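Local coordinates for hypothetical membrane spanning protein (Thermus thermophilus, PDB 2VPZ) that probably serves as the membrane-spanning, quinone-binding subunit of a polysulfide reductase complex, through which electrons would pass between the quinone pool and polysulfide, at residues M55-D60 and L98-G103; G146-L151 and L188-T193; W171-L176 and W222-A227. All coordinates share one frame; numbering follows the deposited sequence.

Contact 1: residues M55-D60 and L98-G103; sequences MLIALD and LGFLTG
I57 and F100 meet flank to flank, their side chains running past each other in opposite directions. The touching branch of the isoleucine is its short one: CG2 comes to 3.6 Å from F100 CD1, and the branch point I57 CB lies 3.8 Å from the same ring carbon. The methyl approaches the ring obliquely. With CG anti to the backbone N (chi1 -179°), the phenyl group of F100 extends toward the opposing helix, where the next ring carbon, CE1, lies 4.2 Å from A58 CB. The longer branch of I57 takes another course and brings CD1 over bare backbone, 4.3 Å from G99 C, where no side chain intervenes.

Through these residues helices 46-65 and 88-107 pack as a roughly antiparallel pair within the transmembrane helix bundle; the axes of the short segments come within 10.2 Å at 148°. If F100 were an alanine, I57 CG2 and A58 CB would probably both lose their aromatic partner, leaving a gap between the helices at the more exposed side of the contact.

The other faces of the pair belong to further helices. D60 touches H21, a quinone-binding residue of helix 16-41, while T102 packs against helix 117-136. The hydroxyl of T102 is turned back on its own helix: OG1 donates to L98 O at 2.9 Å, from above the carbonyl plane, and the backbone N of T102 reaches that oxygen from the opposite face.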
ATOM      1  N   MET C  55       3.465 -52.532 -22.325  1.00 61.83           N
ATOM      2  CA  MET C  55       3.454 -51.891 -23.634  1.00 61.80           C
ATOM      3  C   MET C  55       3.068 -50.415 -23.573  1.00 60.78           C
ATOM      4  O   MET C  55       3.685 -49.563 -24.224  1.00 60.62           O
ATOM      5  CB  MET C  55       2.539 -52.634 -24.616  1.00 63.05           C
ATOM      6  CG  MET C  55       3.146 -53.873 -25.289  1.00 65.30           C
ATOM      7  SD  MET C  55       1.917 -54.891 -26.165  1.00 68.37           S
ATOM      8  CE  MET C  55       0.509 -53.729 -26.269  1.00 67.57           C
ATOM      9  N   LEU C  56       2.029 -50.136 -22.798  1.00 59.74           N
ATOM     10  CA  LEU C  56       1.525 -48.783 -22.584  1.00 59.13           C
ATOM     11  C   LEU C  56       2.540 -47.988 -21.731  1.00 59.45           C
ATOM     12  O   LEU C  56       2.614 -46.765 -21.845  1.00 59.75           O
ATOM     13  CB  LEU C  56       0.124 -48.804 -21.933  1.00 57.25           C
ATOM     14  CG  LEU C  56      -1.003 -49.395 -22.803  1.00 56.68           C
ATOM     15  CD1 LEU C  56      -2.173 -49.904 -21.936  1.00 55.55           C
ATOM     16  CD2 LEU C  56      -1.469 -48.351 -23.829  1.00 55.54           C
ATOM     17  N   ILE C  57       3.325 -48.665 -20.892  1.00 59.59           N
ATOM     18  CA  ILE C  57       4.353 -47.976 -20.106  1.00 59.73           C
ATOM     19  C   ILE C  57       5.502 -47.603 -21.070  1.00 60.82           C
ATOM     20  O   ILE C  57       6.055 -46.499 -20.994  1.00 61.32           O
ATOM     21  CB  ILE C  57       4.931 -48.843 -18.917  1.00 58.86           C
ATOM     22  CG1 ILE C  57       3.865 -49.057 -17.842  1.00 57.94           C
ATOM     23  CG2 ILE C  57       6.183 -48.153 -18.339  1.00 59.02           C
ATOM     24  CD1 ILE C  57       4.414 -49.259 -16.421  1.00 57.63           C
ATOM     25  N   ALA C  58       5.839 -48.513 -21.982  1.00 61.42           N
ATOM     26  CA  ALA C  58       6.879 -48.269 -22.985  1.00 62.17           C
ATOM     27  C   ALA C  58       6.440 -47.141 -23.952  1.00 63.02           C
ATOM     28  O   ALA C  58       7.208 -46.199 -24.209  1.00 62.67           O
ATOM     29  CB  ALA C  58       7.204 -49.575 -23.783  1.00 62.54           C
ATOM     30  N   LEU C  59       5.216 -47.220 -24.475  1.00 63.57           N
ATOM     31  CA  LEU C  59       4.647 -46.212 -25.373  1.00 64.55           C
ATOM     32  C   LEU C  59       4.596 -44.831 -24.672  1.00 65.75           C
ATOM     33  O   LEU C  59       4.822 -43.799 -25.307  1.00 66.02           O
ATOM     34  CB  LEU C  59       3.229 -46.605 -25.890  1.00 63.70           C
ATOM     35  CG  LEU C  59       2.366 -45.608 -26.701  1.00 63.33           C
ATOM     36  CD1 LEU C  59       3.119 -45.132 -27.964  1.00 63.11           C
ATOM     37  CD2 LEU C  59       0.996 -46.229 -27.076  1.00 62.20           C
ATOM     38  N   ASP C  60       4.330 -44.796 -23.369  1.00 67.64           N
ATOM     39  CA  ASP C  60       4.288 -43.511 -22.657  1.00 69.46           C
ATOM     40  C   ASP C  60       5.688 -42.937 -22.364  1.00 69.99           C
ATOM     41  O   ASP C  60       5.885 -41.724 -22.469  1.00 70.27           O
ATOM     42  CB  ASP C  60       3.433 -43.559 -21.374  1.00 72.08           C
ATOM     43  CG  ASP C  60       3.189 -42.151 -20.762  1.00 74.87           C
ATOM     44  OD1 ASP C  60       3.201 -41.168 -21.551  1.00 76.14           O
ATOM     45  OD2 ASP C  60       2.975 -42.040 -19.533  1.00 75.46           O
ATOM     46  N   LEU C  98       9.968 -48.455 -12.179  1.00 59.28           N
ATOM     47  CA  LEU C  98       9.991 -49.636 -11.281  1.00 59.92           C
ATOM     48  C   LEU C  98       8.762 -50.549 -11.559  1.00 60.50           C
ATOM     49  O   LEU C  98       8.850 -51.775 -11.443  1.00 60.76           O
ATOM     50  CB  LEU C  98      10.022 -49.262  -9.773  1.00 59.12           C
ATOM     51  CG  LEU C  98      11.211 -48.467  -9.197  1.00 58.58           C
ATOM     52  CD1 LEU C  98      10.815 -47.731  -7.898  1.00 57.69           C
ATOM     53  CD2 LEU C  98      12.428 -49.381  -8.968  1.00 58.11           C
ATOM     54  N   GLY C  99       7.624 -49.956 -11.909  1.00 60.64           N
ATOM     55  CA  GLY C  99       6.438 -50.719 -12.238  1.00 60.89           C
ATOM     56  C   GLY C  99       6.612 -51.535 -13.518  1.00 61.76           C
ATOM     57  O   GLY C  99       5.921 -52.537 -13.738  1.00 62.27           O
ATOM     58  N   PHE C 100       7.556 -51.122 -14.358  1.00 62.07           N
ATOM     59  CA  PHE C 100       7.878 -51.785 -15.639  1.00 62.91           C
ATOM     60  C   PHE C 100       8.884 -52.943 -15.413  1.00 64.07           C
ATOM     61  O   PHE C 100       8.904 -53.923 -16.185  1.00 64.54           O
ATOM     62  CB  PHE C 100       8.403 -50.746 -16.654  1.00 61.86           C
ATOM     63  CG  PHE C 100       8.742 -51.304 -18.034  1.00 61.25           C
ATOM     64  CD1 PHE C 100       7.816 -51.255 -19.084  1.00 60.68           C
ATOM     65  CD2 PHE C 100      10.003 -51.846 -18.281  1.00 60.61           C
ATOM     66  CE1 PHE C 100       8.143 -51.739 -20.366  1.00 60.49           C
ATOM     67  CE2 PHE C 100      10.350 -52.338 -19.556  1.00 61.24           C
ATOM     68  CZ  PHE C 100       9.418 -52.282 -20.600  1.00 61.03           C
ATOM     69  N   LEU C 101       9.727 -52.840 -14.378  1.00 64.84           N
ATOM     70  CA  LEU C 101      10.666 -53.917 -13.995  1.00 65.77           C
ATOM     71  C   LEU C 101       9.818 -54.972 -13.267  1.00 66.52           C
ATOM     72  O   LEU C 101       9.840 -56.166 -13.617  1.00 66.95           O
ATOM     73  CB  LEU C 101      11.789 -53.454 -13.027  1.00 65.49           C
ATOM     74  CG  LEU C 101      12.721 -52.283 -13.343  1.00 66.18           C
ATOM     75  CD1 LEU C 101      13.752 -52.095 -12.209  1.00 66.64           C
ATOM     76  CD2 LEU C 101      13.433 -52.497 -14.694  1.00 66.22           C
ATOM     77  N   THR C 102       9.087 -54.535 -12.248  1.00 67.13           N
ATOM     78  CA  THR C 102       8.207 -55.401 -11.444  1.00 67.55           C
ATOM     79  C   THR C 102       7.294 -56.226 -12.372  1.00 68.38           C
ATOM     80  O   THR C 102       7.165 -57.435 -12.193  1.00 68.54           O
ATOM     81  CB  THR C 102       7.320 -54.598 -10.404  1.00 66.63           C
ATOM     82  OG1 THR C 102       8.159 -53.879  -9.505  1.00 67.36           O
ATOM     83  CG2 THR C 102       6.406 -55.563  -9.592  1.00 65.24           C
ATOM     84  N   GLY C 103       6.682 -55.580 -13.362  1.00 69.37           N
ATOM     85  CA  GLY C 103       5.844 -56.266 -14.333  1.00 70.38           C
ATOM     86  C   GLY C 103       6.645 -57.032 -15.393  1.00 70.92           C
ATOM     87  O   GLY C 103       6.091 -57.850 -16.147  1.00 70.82           O
TER

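Contact 2: residues G146-L151 and L188-T193; sequences GLMAGL and LLYPLT
The carbonyl oxygen of L147 is gripped twice, by L151 N at 2.6 Å and by G150 N at 2.8 Å, and this double hold secures the chain around L147 where it runs into membrane helix 148-166. Y190, near the far end of helix 175-189, lies against the side chains of L147, M148 and L151, so the contact joins the start of one transmembrane helix to the end of another in the helical bundle.

Three apolar side chains gather round the tyrosine. L147 comes in beside its root: CD1 lies at the edge of the ring, near its plane, and is 3.5 Å from Y190 CA. L151 adds a looser touch with CD1 against the tyrosine CB. M148 leaves its helix turned aside, but bends at chi2 (-61°) and again at chi3 (113°), a double fold that swings its terminal methyl back to the phenol ring.

All the touching residues are buried, and the phenol's polar end is provided for: Y190 OH is hydrogen-bonded to the carbonyl oxygen of L143, which should help fix the ring where the methionine meets it. L242 of helix 227-245 touches M148, L151 and Y190 alike. A second copy of the protein is close by, with its G146 packed on L147. The tightest approach is that of M148 CE, which slants onto the far part of the ring, 3.3 Å from Y190 CE1 and 3.6 Å from Y190 CZ.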
ATOM      1  N   GLY C 146      -7.715 -28.383  -6.094  1.00 36.10           N
ATOM      2  CA  GLY C 146      -7.723 -29.688  -5.453  1.00 37.37           C
ATOM      3  C   GLY C 146      -8.438 -30.844  -6.144  1.00 36.80           C
ATOM      4  O   GLY C 146      -7.938 -31.959  -6.105  1.00 39.15           O
ATOM      5  N   LEU C 147      -9.580 -30.589  -6.782  1.00 37.69           N
ATOM      6  CA  LEU C 147     -10.349 -31.629  -7.514  1.00 38.59           C
ATOM      7  C   LEU C 147      -9.528 -32.391  -8.599  1.00 39.70           C
ATOM      8  O   LEU C 147      -9.896 -33.499  -9.007  1.00 40.36           O
ATOM      9  CB  LEU C 147     -11.644 -31.069  -8.158  1.00 37.56           C
ATOM     10  CG  LEU C 147     -13.073 -31.455  -7.749  1.00 37.24           C
ATOM     11  CD1 LEU C 147     -14.080 -31.010  -8.845  1.00 37.37           C
ATOM     12  CD2 LEU C 147     -13.214 -32.978  -7.506  1.00 36.31           C
ATOM     13  N   MET C 148      -8.450 -31.762  -9.087  1.00 39.35           N
ATOM     14  CA  MET C 148      -7.577 -32.340 -10.114  1.00 40.39           C
ATOM     15  C   MET C 148      -6.939 -33.618  -9.542  1.00 40.64           C
ATOM     16  O   MET C 148      -6.598 -34.555 -10.281  1.00 41.20           O
ATOM     17  CB  MET C 148      -6.469 -31.364 -10.553  1.00 41.76           C
ATOM     18  CG  MET C 148      -6.952 -30.060 -11.209  1.00 41.77           C
ATOM     19  SD  MET C 148      -7.889 -30.321 -12.730  1.00 42.35           S
ATOM     20  CE  MET C 148      -9.544 -29.748 -12.233  1.00 39.23           C
ATOM     21  N   ALA C 149      -6.751 -33.635  -8.225  1.00 39.98           N
ATOM     22  CA  ALA C 149      -6.212 -34.798  -7.540  1.00 41.36           C
ATOM     23  C   ALA C 149      -7.321 -35.895  -7.424  1.00 41.62           C
ATOM     24  O   ALA C 149      -7.024 -37.038  -7.085  1.00 41.77           O
ATOM     25  CB  ALA C 149      -5.658 -34.423  -6.139  1.00 40.29           C
ATOM     26  N   GLY C 150      -8.571 -35.530  -7.701  1.00 41.54           N
ATOM     27  CA  GLY C 150      -9.669 -36.476  -7.675  1.00 41.99           C
ATOM     28  C   GLY C 150     -10.102 -36.893  -9.076  1.00 43.05           C
ATOM     29  O   GLY C 150     -10.370 -38.081  -9.362  1.00 43.69           O
ATOM     30  N   LEU C 151     -10.166 -35.917  -9.977  1.00 43.49           N
ATOM     31  CA  LEU C 151     -10.527 -36.119 -11.375  1.00 42.42           C
ATOM     32  C   LEU C 151      -9.491 -36.947 -12.163  1.00 42.88           C
ATOM     33  O   LEU C 151      -9.860 -37.785 -13.000  1.00 42.00           O
ATOM     34  CB  LEU C 151     -10.753 -34.768 -12.088  1.00 42.63           C
ATOM     35  CG  LEU C 151     -12.071 -34.050 -11.755  1.00 43.66           C
ATOM     36  CD1 LEU C 151     -12.166 -32.696 -12.490  1.00 44.09           C
ATOM     37  CD2 LEU C 151     -13.264 -34.955 -12.131  1.00 44.31           C
ATOM     38  N   LEU C 188     -19.044 -32.572 -13.401  1.00 41.96           N
ATOM     39  CA  LEU C 188     -20.200 -31.671 -13.492  1.00 40.70           C
ATOM     40  C   LEU C 188     -20.187 -30.636 -12.330  1.00 40.29           C
ATOM     41  O   LEU C 188     -20.597 -29.480 -12.510  1.00 39.40           O
ATOM     42  CB  LEU C 188     -21.531 -32.474 -13.472  1.00 41.06           C
ATOM     43  CG  LEU C 188     -22.835 -31.635 -13.401  1.00 41.17           C
ATOM     44  CD1 LEU C 188     -23.126 -31.004 -14.773  1.00 41.55           C
ATOM     45  CD2 LEU C 188     -24.014 -32.503 -12.923  1.00 41.73           C
ATOM     46  N   LEU C 189     -19.696 -31.037 -11.158  1.00 38.89           N
ATOM     47  CA  LEU C 189     -19.620 -30.135 -10.000  1.00 40.13           C
ATOM     48  C   LEU C 189     -18.291 -29.342  -9.998  1.00 40.38           C
ATOM     49  O   LEU C 189     -18.109 -28.422  -9.208  1.00 39.76           O
ATOM     50  CB  LEU C 189     -19.758 -30.910  -8.669  1.00 40.12           C
ATOM     51  CG  LEU C 189     -20.771 -32.074  -8.573  1.00 40.62           C
ATOM     52  CD1 LEU C 189     -20.543 -32.900  -7.295  1.00 39.47           C
ATOM     53  CD2 LEU C 189     -22.213 -31.543  -8.627  1.00 41.07           C
ATOM     54  N   TYR C 190     -17.373 -29.698 -10.884  1.00 40.45           N
ATOM     55  CA  TYR C 190     -16.090 -29.010 -10.964  1.00 41.86           C
ATOM     56  C   TYR C 190     -16.171 -27.466 -11.152  1.00 41.69           C
ATOM     57  O   TYR C 190     -15.625 -26.723 -10.324  1.00 41.64           O
ATOM     58  CB  TYR C 190     -15.174 -29.635 -12.033  1.00 42.03           C
ATOM     59  CG  TYR C 190     -13.984 -28.762 -12.406  1.00 43.28           C
ATOM     60  CD1 TYR C 190     -13.017 -28.404 -11.457  1.00 43.13           C
ATOM     61  CD2 TYR C 190     -13.841 -28.269 -13.708  1.00 43.08           C
ATOM     62  CE1 TYR C 190     -11.927 -27.568 -11.797  1.00 42.35           C
ATOM     63  CE2 TYR C 190     -12.759 -27.432 -14.064  1.00 42.89           C
ATOM     64  CZ  TYR C 190     -11.801 -27.080 -13.108  1.00 43.07           C
ATOM     65  OH  TYR C 190     -10.750 -26.253 -13.462  1.00 43.69           O
ATOM     66  N   PRO C 191     -16.858 -26.962 -12.222  1.00 42.02           N
ATOM     67  CA  PRO C 191     -16.996 -25.503 -12.446  1.00 42.30           C
ATOM     68  C   PRO C 191     -17.586 -24.686 -11.274  1.00 43.11           C
ATOM     69  O   PRO C 191     -17.303 -23.488 -11.117  1.00 43.04           O
ATOM     70  CB  PRO C 191     -17.882 -25.382 -13.690  1.00 40.69           C
ATOM     71  CG  PRO C 191     -17.740 -26.708 -14.392  1.00 40.68           C
ATOM     72  CD  PRO C 191     -17.502 -27.734 -13.293  1.00 41.83           C
ATOM     73  N   LEU C 192     -18.422 -25.353 -10.480  1.00 43.17           N
ATOM     74  CA  LEU C 192     -19.127 -24.749  -9.322  1.00 43.30           C
ATOM     75  C   LEU C 192     -18.218 -24.585  -8.097  1.00 43.20           C
ATOM     76  O   LEU C 192     -18.570 -23.960  -7.082  1.00 43.29           O
ATOM     77  CB  LEU C 192     -20.375 -25.591  -8.953  1.00 43.32           C
ATOM     78  CG  LEU C 192     -21.512 -25.771  -9.981  1.00 43.65           C
ATOM     79  CD1 LEU C 192     -22.667 -26.635  -9.401  1.00 42.09           C
ATOM     80  CD2 LEU C 192     -22.039 -24.386 -10.433  1.00 42.35           C
ATOM     81  N   THR C 193     -17.027 -25.149  -8.235  1.00 42.79           N
ATOM     82  CA  THR C 193     -15.989 -25.152  -7.226  1.00 42.57           C
ATOM     83  C   THR C 193     -14.960 -24.022  -7.495  1.00 43.42           C
ATOM     84  O   THR C 193     -14.019 -23.814  -6.713  1.00 44.56           O
ATOM     85  CB  THR C 193     -15.289 -26.566  -7.263  1.00 42.91           C
ATOM     86  OG1 THR C 193     -15.371 -27.194  -5.986  1.00 44.51           O
ATOM     87  CG2 THR C 193     -13.839 -26.467  -7.765  1.00 40.33           C
TER

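Contact 3: residues W171-L176 and W222-A227; sequences WALFPL and WQERLA
L173 spreads its two methyl groups toward different partners on 222-227, one polar and one apolar. CG stands anti to the backbone N (chi1 174°), which carries the fork of the leucine out toward the opposing loop. From there CD1 faces the methyl of A227, with L173 CD1 and A227 CB 4.2 Å apart, an ordinary van der Waals distance.

The other branch, CD2, is directed at the carboxylate of E224. The two chains lie at a slant to each other: the glutamate starts off turned aside from the leucine, then bends at chi2 (74°) and brings its head group back across. The methyl sits in front of the two oxygens but well off the carboxylate plane, 3.3 Å from E224 OE2. Its modelled distance to E224 OE1, 2.9 Å, is too short for a methyl beside an oxygen, so the exact placing of this end is doubtful. The same oxygen has a long, weak ion pair with R177, near the start of helix 175-189.

L176, three residues on from L173, adds its CD2, 4.3 Å from A227 O. A227 itself is held at the head of its helix by the backbone: Q223 O accepts from both A227 N and L226 N.

This is plain packing, away from the quinone-binding residues, that joins the start of helix 175-189 to the loop between helices 210-217 and 227-245, probably near a membrane edge. Behind it, A172, P175 and L176 pack on helix 148-166, W171 leans on helix 16-41, and F174 meets F174 of the second subunit.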
ATOM      1  N   TRP C 171     -15.743 -59.151 -16.435  1.00 63.57           N
ATOM      2  CA  TRP C 171     -15.599 -58.378 -15.163  1.00 63.13           C
ATOM      3  C   TRP C 171     -14.991 -56.983 -15.532  1.00 63.68           C
ATOM      4  O   TRP C 171     -13.852 -56.897 -15.798  1.00 64.94           O
ATOM      5  CB  TRP C 171     -14.572 -59.039 -14.252  1.00 62.41           C
ATOM      6  CG  TRP C 171     -13.233 -59.273 -15.006  1.00 61.87           C
ATOM      7  CD1 TRP C 171     -12.825 -60.439 -15.594  1.00 62.33           C
ATOM      8  CD2 TRP C 171     -12.202 -58.286 -15.345  1.00 62.03           C
ATOM      9  NE1 TRP C 171     -11.641 -60.239 -16.270  1.00 63.10           N
ATOM     10  CE2 TRP C 171     -11.245 -58.933 -16.136  1.00 62.56           C
ATOM     11  CE3 TRP C 171     -12.019 -56.906 -15.062  1.00 61.79           C
ATOM     12  CZ2 TRP C 171     -10.103 -58.254 -16.654  1.00 62.59           C
ATOM     13  CZ3 TRP C 171     -10.912 -56.224 -15.579  1.00 61.85           C
ATOM     14  CH2 TRP C 171      -9.965 -56.906 -16.369  1.00 62.17           C
ATOM     15  N   ALA C 172     -15.748 -55.902 -15.560  1.00 62.20           N
ATOM     16  CA  ALA C 172     -15.206 -54.589 -15.942  1.00 61.59           C
ATOM     17  C   ALA C 172     -16.362 -53.715 -16.474  1.00 60.57           C
ATOM     18  O   ALA C 172     -16.380 -52.508 -16.194  1.00 61.16           O
ATOM     19  CB  ALA C 172     -14.071 -54.729 -17.038  1.00 59.67           C
ATOM     20  N   LEU C 173     -17.316 -54.294 -17.197  1.00 59.11           N
ATOM     21  CA  LEU C 173     -18.478 -53.488 -17.683  1.00 58.70           C
ATOM     22  C   LEU C 173     -19.394 -53.013 -16.543  1.00 58.88           C
ATOM     23  O   LEU C 173     -20.233 -52.128 -16.771  1.00 58.75           O
ATOM     24  CB  LEU C 173     -19.384 -54.153 -18.787  1.00 57.89           C
ATOM     25  CG  LEU C 173     -20.643 -53.285 -19.114  1.00 57.10           C
ATOM     26  CD1 LEU C 173     -20.283 -52.060 -19.992  1.00 56.21           C
ATOM     27  CD2 LEU C 173     -21.738 -54.131 -19.786  1.00 56.76           C
ATOM     28  N   PHE C 174     -19.280 -53.599 -15.351  1.00 58.39           N
ATOM     29  CA  PHE C 174     -20.064 -53.106 -14.189  1.00 57.34           C
ATOM     30  C   PHE C 174     -19.137 -52.068 -13.466  1.00 56.10           C
ATOM     31  O   PHE C 174     -19.567 -50.927 -13.227  1.00 56.19           O
ATOM     32  CB  PHE C 174     -20.557 -54.262 -13.259  1.00 56.23           C
ATOM     33  CG  PHE C 174     -21.090 -53.812 -11.899  1.00 55.10           C
ATOM     34  CD1 PHE C 174     -22.184 -52.942 -11.779  1.00 54.30           C
ATOM     35  CD2 PHE C 174     -20.448 -54.239 -10.734  1.00 55.33           C
ATOM     36  CE1 PHE C 174     -22.624 -52.498 -10.505  1.00 54.55           C
ATOM     37  CE2 PHE C 174     -20.864 -53.813  -9.465  1.00 55.06           C
ATOM     38  CZ  PHE C 174     -21.955 -52.938  -9.348  1.00 54.34           C
ATOM     39  N   PRO C 175     -17.862 -52.423 -13.144  1.00 55.45           N
ATOM     40  CA  PRO C 175     -17.001 -51.412 -12.492  1.00 55.04           C
ATOM     41  C   PRO C 175     -16.844 -50.162 -13.426  1.00 54.93           C
ATOM     42  O   PRO C 175     -16.774 -49.035 -12.942  1.00 55.39           O
ATOM     43  CB  PRO C 175     -15.665 -52.131 -12.236  1.00 54.65           C
ATOM     44  CG  PRO C 175     -15.722 -53.408 -13.073  1.00 54.92           C
ATOM     45  CD  PRO C 175     -17.204 -53.731 -13.211  1.00 55.19           C
ATOM     46  N   LEU C 176     -16.809 -50.369 -14.744  1.00 54.32           N
ATOM     47  CA  LEU C 176     -16.703 -49.239 -15.686  1.00 54.32           C
ATOM     48  C   LEU C 176     -17.890 -48.254 -15.521  1.00 54.67           C
ATOM     49  O   LEU C 176     -17.693 -47.048 -15.600  1.00 54.93           O
ATOM     50  CB  LEU C 176     -16.591 -49.695 -17.176  1.00 53.96           C
ATOM     51  CG  LEU C 176     -16.761 -48.628 -18.296  1.00 54.24           C
ATOM     52  CD1 LEU C 176     -15.513 -47.711 -18.389  1.00 53.96           C
ATOM     53  CD2 LEU C 176     -17.034 -49.307 -19.663  1.00 53.68           C
ATOM     54  N   TRP C 222     -26.295 -46.753 -21.491  1.00 81.94           N
ATOM     55  CA  TRP C 222     -27.238 -47.075 -22.609  1.00 86.24           C
ATOM     56  C   TRP C 222     -27.073 -48.434 -23.350  1.00 88.23           C
ATOM     57  O   TRP C 222     -27.352 -49.506 -22.784  1.00 89.31           O
ATOM     58  CB  TRP C 222     -27.200 -45.959 -23.670  1.00 88.04           C
ATOM     59  CG  TRP C 222     -28.109 -46.227 -24.860  1.00 90.32           C
ATOM     60  CD1 TRP C 222     -29.178 -47.090 -24.898  1.00 90.99           C
ATOM     61  CD2 TRP C 222     -28.061 -45.610 -26.168  1.00 91.49           C
ATOM     62  NE1 TRP C 222     -29.786 -47.041 -26.123  1.00 91.71           N
ATOM     63  CE2 TRP C 222     -29.130 -46.147 -26.923  1.00 92.09           C
ATOM     64  CE3 TRP C 222     -27.218 -44.653 -26.776  1.00 92.42           C
ATOM     65  CZ2 TRP C 222     -29.393 -45.757 -28.265  1.00 93.13           C
ATOM     66  CZ3 TRP C 222     -27.474 -44.255 -28.119  1.00 92.91           C
ATOM     67  CH2 TRP C 222     -28.558 -44.814 -28.839  1.00 93.28           C
ATOM     68  N   GLN C 223     -26.646 -48.388 -24.617  1.00 89.99           N
ATOM     69  CA  GLN C 223     -26.417 -49.583 -25.469  1.00 91.65           C
ATOM     70  C   GLN C 223     -25.036 -50.236 -25.122  1.00 92.13           C
ATOM     71  O   GLN C 223     -24.008 -49.546 -25.034  1.00 92.42           O
ATOM     72  CB  GLN C 223     -26.521 -49.248 -27.012  1.00 92.49           C
ATOM     73  CG  GLN C 223     -26.545 -50.473 -28.036  1.00 94.01           C
ATOM     74  CD  GLN C 223     -27.953 -50.935 -28.502  1.00 95.05           C
ATOM     75  OE1 GLN C 223     -28.975 -50.360 -28.124  1.00 95.58           O
ATOM     76  NE2 GLN C 223     -27.991 -51.983 -29.344  1.00 95.61           N
ATOM     77  N   GLU C 224     -25.081 -51.549 -24.875  1.00 92.65           N
ATOM     78  CA  GLU C 224     -23.946 -52.434 -24.530  1.00 93.13           C
ATOM     79  C   GLU C 224     -22.626 -52.142 -25.299  1.00 92.45           C
ATOM     80  O   GLU C 224     -21.632 -51.802 -24.663  1.00 92.76           O
ATOM     81  CB  GLU C 224     -24.334 -53.933 -24.691  1.00 94.84           C
ATOM     82  CG  GLU C 224     -23.369 -54.999 -24.074  1.00 96.82           C
ATOM     83  CD  GLU C 224     -23.450 -55.074 -22.542  1.00 97.98           C
ATOM     84  OE1 GLU C 224     -23.720 -54.033 -21.910  1.00 99.08           O
ATOM     85  OE2 GLU C 224     -23.224 -56.178 -21.976  1.00 97.80           O
ATOM     86  N   ARG C 225     -22.576 -52.231 -26.630  1.00 91.72           N
ATOM     87  CA  ARG C 225     -21.300 -51.953 -27.303  1.00 91.11           C
ATOM     88  C   ARG C 225     -20.931 -50.486 -27.723  1.00 89.68           C
ATOM     89  O   ARG C 225     -19.969 -50.267 -28.476  1.00 89.95           O
ATOM     90  CB  ARG C 225     -21.004 -52.974 -28.460  1.00 92.52           C
ATOM     91  CG  ARG C 225     -19.538 -53.531 -28.435  1.00 94.42           C
ATOM     92  CD  ARG C 225     -18.872 -53.560 -29.838  1.00 95.41           C
ATOM     93  NE  ARG C 225     -17.557 -52.907 -29.970  1.00 95.74           N
ATOM     94  CZ  ARG C 225     -16.794 -52.954 -31.065  1.00 95.80           C
ATOM     95  NH1 ARG C 225     -17.216 -53.625 -32.122  1.00 95.70           N
ATOM     96  NH2 ARG C 225     -15.619 -52.321 -31.125  1.00 95.64           N
ATOM     97  N   LEU C 226     -21.688 -49.485 -27.239  1.00 87.59           N
ATOM     98  CA  LEU C 226     -21.371 -48.024 -27.426  1.00 85.30           C
ATOM     99  C   LEU C 226     -20.717 -47.599 -26.105  1.00 83.30           C
ATOM    100  O   LEU C 226     -19.850 -46.716 -26.052  1.00 83.25           O
ATOM    101  CB  LEU C 226     -22.584 -47.071 -27.601  1.00 86.00           C
ATOM    102  CG  LEU C 226     -23.711 -47.122 -28.633  1.00 86.37           C
ATOM    103  CD1 LEU C 226     -24.799 -46.070 -28.305  1.00 85.97           C
ATOM    104  CD2 LEU C 226     -23.157 -46.931 -30.070  1.00 86.73           C
ATOM    105  N   ALA C 227     -21.201 -48.213 -25.025  1.00 80.54           N
ATOM    106  CA  ALA C 227     -20.758 -47.954 -23.652  1.00 77.95           C
ATOM    107  C   ALA C 227     -19.210 -47.786 -23.453  1.00 75.88           C
ATOM    108  O   ALA C 227     -18.843 -46.854 -22.729  1.00 76.18           O
ATOM    109  CB  ALA C 227     -21.388 -48.969 -22.677  1.00 78.19           C
TER

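The three contacts are spread over one mainly helical membrane subunit, their centres 24 to 29 Å apart and none touching another. Contact 1 closes before the other two open, and joins helices 46-65 and 88-107 on the opposite side of the chain's centre from contact 2. Contacts 2 and 3 alternate along the sequence and share helix 175-189: contact 3 uses its beginning, contact 2 its far end, so that this helix is tied to 148-166 at one extremity and to the approach of 227-245 at the other. Contacts 1 and 2 both come within about 10 to 12 Å, side chain to side chain, of the quinone-binding Y130; contact 3 lies away from the annotated sites.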